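Local coordinates for protein OBCA, Oxalate Biosynthetic Component A (PDB 4NNB) that is an oxalate biosynthetic component with a TIM-barrel-type domain that holds a magnesium ion and an oxaloacetate ion, at residues 413-416 against 417-420; 202-205 against 206-209. All blocks are in the same frame, centred on the assembly; numbering follows the deposited sequence.

Interaction 1 of 2, residues 413-416 against 417-420; sequences DESA and DSHR
Ser418 reaches back across the turn to Asp413, its OG giving a hydrogen bond of 2.6 Å to Asp413 OD2. The hydroxyl meets the carboxylate on the anti lone pair of OD2, the one turned away from OD1. On Ser418 the oxygen stands beside its own backbone N and opposite the carbonyl carbon (chi1 -82°), a setting that swings it out toward the preceding helix. The same hydroxyl lies 3.2 Å from Ser415 OG. Ser415 holds its OG between the backbone N and the carbonyl carbon (chi1 65°), which brings it over the first turn of the new helix, where it accepts a long, weak bond from Ser418 N at 3.4 Å. The firmer backbone link is His419 N to Ser415 O, 3.0 Å; the His419 ring points off to another partner, NE2 bonding to Asp460. On the outer side Arg420 folds back over Asp417. Its chain bends at chi3, and NH1 and NH2 both grip the single oxygen Asp417 OD1, at 3.1 Å for NH1, from opposite faces of the carboxylate plane. With the salt bridge made, one face of the guanidinium lies over Ala416 O, 3.5 Å from Arg420 CZ, while Arg420 N bonds that same oxygen. Glu414, the first residue to leave the helix and one with positive phi, turns aside to a salt bridge with Arg129. The arrangement is a serine N-cap at a tight helix-to-helix turn, between helix 401-413 and helix 416-440.

Interaction 2 of 2, residues 202-205 against 206-209; sequences PITP and EAIT
Pro202 and Ala207 meet through their CB atoms, 3.7 Å apart, where the incoming loop folds back against the first turn of helix 205-217. Beside them Ile208 CG1 lies 4.0 Å from Pro202 CB and also comes close to two carbonyl oxygens, those of Pro202 and Thr204. Pro202 O is buried here without a polar partner. The Ile208 branch gets there because CG1 stands beside its backbone N, opposite the carbonyl carbon (chi1 -73°), which turns it back toward the loop; the same side chain also packs on Ile261 of helix 255-268 and on Ile13. Hydrogen bonds tie Thr204 and Pro205 to the first turn of the helix. Ile208 N binds Thr204 O at 2.7 Å, and Ala207 N binds the hydroxyl Thr204 OG1 at 3.3 Å, nearly straight at 163°. Pro205 O is gripped twice by Thr209, by OG1 at 2.8 Å and by the backbone N at 2.9 Å, the two donors arriving from opposite faces of the carbonyl plane.

Solvent lies on the Glu206 side. That residue is exposed, its chain bent at chi2, and of its side chain CB is the part near the loop, 4.2 Å from Thr204 OG1. Pro205 and Thr209 instead press on Met264 of helix 255-268. The whole is a threonine N-cap followed by proline at the first helical position, opening a helix in the TIM-barrel-type domain.

From the N terminus the chain first reaches interaction 2, where the loop after strand 197-198 turns into helix 205-217, shortly before the strand 222-229 that carries the magnesium-binding His224 and His226. Interaction 1 comes some two hundred residues later, at the turn between helices 401-413 and 416-440, ahead of strand 444-449. The two follow in series and neither nest nor cross; each closes only a short local turn. The centres of interactions 1 and 2 stand about 38 Å apart, on opposite sides of the chain's centre, and the two do not touch. Interaction 2 joins its helix start to helix 255-268, whereas interaction 1 connects two consecutive helices at the surface.

Interaction 1 of 2, residues 413-416 against 417-420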
loop_
_atom_site.group_PDB
_atom_site.type_symbol
_atom_site.label_atom_id
_atom_site.label_comp_id
_atom_site.label_asym_id
_atom_site.label_seq_id
_atom_site.Cartn_x
_atom_site.Cartn_y
_atom_site.Cartn_z
ATOM N N ASP A 413 -21.204 -2.534 8.086
ATOM C CA ASP A 413 -22.245 -3.239 8.833
ATOM C C ASP A 413 -21.695 -4.522 9.439
ATOM O O ASP A 413 -22.114 -4.935 10.517
ATOM C CB ASP A 413 -23.430 -3.601 7.931
ATOM C CG ASP A 413 -24.255 -2.402 7.525
ATOM O OD1 ASP A 413 -24.215 -1.362 8.216
ATOM O OD2 ASP A 413 -24.966 -2.512 6.504
ATOM N N GLU A 414 -20.767 -5.152 8.724
ATOM C CA GLU A 414 -20.192 -6.435 9.125
ATOM C C GLU A 414 -21.234 -7.545 9.250
ATOM O O GLU A 414 -21.148 -8.393 10.141
ATOM C CB GLU A 414 -19.399 -6.307 10.425
ATOM C CG GLU A 414 -18.228 -5.354 10.342
ATOM C CD GLU A 414 -17.216 -5.604 11.439
ATOM O OE1 GLU A 414 -17.405 -5.083 12.562
ATOM O OE2 GLU A 414 -16.231 -6.331 11.180
ATOM N N SER A 415 -22.213 -7.541 8.351
ATOM C CA SER A 415 -23.210 -8.606 8.308
ATOM C C SER A 415 -23.139 -9.347 6.974
ATOM O O SER A 415 -22.733 -8.776 5.958
ATOM C CB SER A 415 -24.614 -8.049 8.562
ATOM O OG SER A 415 -25.031 -7.176 7.528
ATOM N N ALA A 416 -23.517 -10.622 6.981
ATOM C CA ALA A 416 -23.423 -11.464 5.793
ATOM C C ALA A 416 -24.332 -10.984 4.663
ATOM O O ALA A 416 -24.008 -11.162 3.482
ATOM C CB ALA A 416 -23.719 -12.917 6.138
ATOM N N ASP A 417 -25.464 -10.383 5.023
ATOM C CA ASP A 417 -26.377 -9.823 4.030
ATOM C C ASP A 417 -25.774 -8.583 3.368
ATOM O O ASP A 417 -25.810 -8.436 2.141
ATOM C CB ASP A 417 -27.719 -9.446 4.667
ATOM C CG ASP A 417 -28.680 -10.618 4.758
ATOM O OD1 ASP A 417 -28.411 -11.663 4.133
ATOM O OD2 ASP A 417 -29.715 -10.477 5.446
ATOM N N SER A 418 -25.245 -7.682 4.195
ATOM C CA SER A 418 -24.643 -6.449 3.703
ATOM C C SER A 418 -23.450 -6.736 2.807
ATOM O O SER A 418 -23.295 -6.106 1.760
ATOM C CB SER A 418 -24.218 -5.554 4.861
ATOM O OG SER A 418 -25.318 -4.819 5.361
ATOM N N HIS A 419 -22.609 -7.680 3.217
ATOM C CA HIS A 419 -21.480 -8.082 2.392
ATOM C C HIS A 419 -21.980 -8.497 1.013
ATOM O O HIS A 419 -21.417 -8.098 -0.009
ATOM C CB HIS A 419 -20.693 -9.223 3.042
ATOM C CG HIS A 419 -19.558 -9.734 2.203
ATOM N ND1 HIS A 419 -18.275 -9.238 2.299
ATOM C CD2 HIS A 419 -19.519 -10.702 1.258
ATOM C CE1 HIS A 419 -17.495 -9.881 1.446
ATOM N NE2 HIS A 419 -18.223 -10.774 0.805
ATOM N N ARG A 420 -23.055 -9.280 0.980
ATOM C CA ARG A 420 -23.574 -9.762 -0.298
ATOM C C ARG A 420 -24.130 -8.631 -1.173
ATOM O O ARG A 420 -23.934 -8.641 -2.389
ATOM C CB ARG A 420 -24.580 -10.904 -0.107
ATOM C CG ARG A 420 -23.941 -12.281 -0.266
ATOM C CD ARG A 420 -24.952 -13.417 -0.158
ATOM N NE ARG A 420 -25.148 -13.855 1.224
ATOM C CZ ARG A 420 -26.179 -13.499 1.983
ATOM N NH1 ARG A 420 -27.122 -12.705 1.495
ATOM N NH2 ARG A 420 -26.273 -13.940 3.230
#

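Interaction 2 of 2, residues 202-205 against 206-209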
loop_
_atom_site.group_PDB
_atom_site.type_symbol
_atom_site.label_atom_id
_atom_site.label_comp_id
_atom_site.label_asym_id
_atom_site.label_seq_id
_atom_site.Cartn_x
_atom_site.Cartn_y
_atom_site.Cartn_z
ATOM N N PRO A 202 9.099 -2.159 2.622
ATOM C CA PRO A 202 10.460 -2.182 2.063
ATOM C C PRO A 202 10.722 -1.013 1.125
ATOM O O PRO A 202 10.023 -0.831 0.115
ATOM C CB PRO A 202 10.501 -3.497 1.281
ATOM C CG PRO A 202 9.050 -3.710 0.836
ATOM C CD PRO A 202 8.161 -3.010 1.861
ATOM N N ILE A 203 11.737 -0.222 1.458
ATOM C CA ILE A 203 12.035 0.960 0.661
ATOM C C ILE A 203 13.471 0.993 0.134
ATOM O O ILE A 203 13.877 1.953 -0.518
ATOM C CB ILE A 203 11.722 2.232 1.443
ATOM C CG1 ILE A 203 12.580 2.328 2.711
ATOM C CG2 ILE A 203 10.242 2.271 1.799
ATOM C CD1 ILE A 203 12.327 3.610 3.498
ATOM N N THR A 204 14.225 -0.067 0.399
ATOM C CA THR A 204 15.608 -0.150 -0.066
ATOM C C THR A 204 15.751 -1.342 -0.996
ATOM O O THR A 204 14.927 -2.265 -0.954
ATOM C CB THR A 204 16.592 -0.308 1.109
ATOM O OG1 THR A 204 16.377 -1.573 1.739
ATOM C CG2 THR A 204 16.408 0.803 2.120
ATOM N N PRO A 205 16.791 -1.331 -1.848
ATOM C CA PRO A 205 16.984 -2.463 -2.762
ATOM C C PRO A 205 17.027 -3.808 -2.042
ATOM O O PRO A 205 16.441 -4.784 -2.534
ATOM C CB PRO A 205 18.339 -2.158 -3.402
ATOM C CG PRO A 205 18.396 -0.646 -3.426
ATOM C CD PRO A 205 17.713 -0.211 -2.142
ATOM N N GLU A 206 17.695 -3.858 -0.890
ATOM C CA GLU A 206 17.834 -5.109 -0.138
ATOM C C GLU A 206 16.491 -5.597 0.381
ATOM O O GLU A 206 16.136 -6.765 0.221
ATOM C CB GLU A 206 18.785 -4.923 1.047
ATOM C CG GLU A 206 19.626 -6.152 1.357
ATOM C CD GLU A 206 20.845 -6.255 0.462
ATOM O OE1 GLU A 206 21.250 -5.223 -0.121
ATOM O OE2 GLU A 206 21.397 -7.366 0.338
ATOM N N ALA A 207 15.752 -4.691 1.002
ATOM C CA ALA A 207 14.447 -5.019 1.571
ATOM C C ALA A 207 13.427 -5.338 0.472
ATOM O O ALA A 207 12.626 -6.270 0.606
ATOM C CB ALA A 207 13.959 -3.872 2.467
ATOM N N ILE A 208 13.454 -4.561 -0.611
ATOM C CA ILE A 208 12.552 -4.808 -1.731
ATOM C C ILE A 208 12.813 -6.184 -2.338
ATOM O O ILE A 208 11.876 -6.936 -2.634
ATOM C CB ILE A 208 12.665 -3.681 -2.792
ATOM C CG1 ILE A 208 11.996 -2.414 -2.260
ATOM C CG2 ILE A 208 12.062 -4.108 -4.135
ATOM C CD1 ILE A 208 12.246 -1.154 -3.122
ATOM N N THR A 209 14.089 -6.521 -2.509
ATOM C CA THR A 209 14.455 -7.841 -3.014
ATOM C C THR A 209 13.919 -8.944 -2.101
ATOM O O THR A 209 13.312 -9.907 -2.570
ATOM C CB THR A 209 15.990 -7.995 -3.149
ATOM O OG1 THR A 209 16.477 -7.068 -4.123
ATOM C CG2 THR A 209 16.356 -9.405 -3.589
#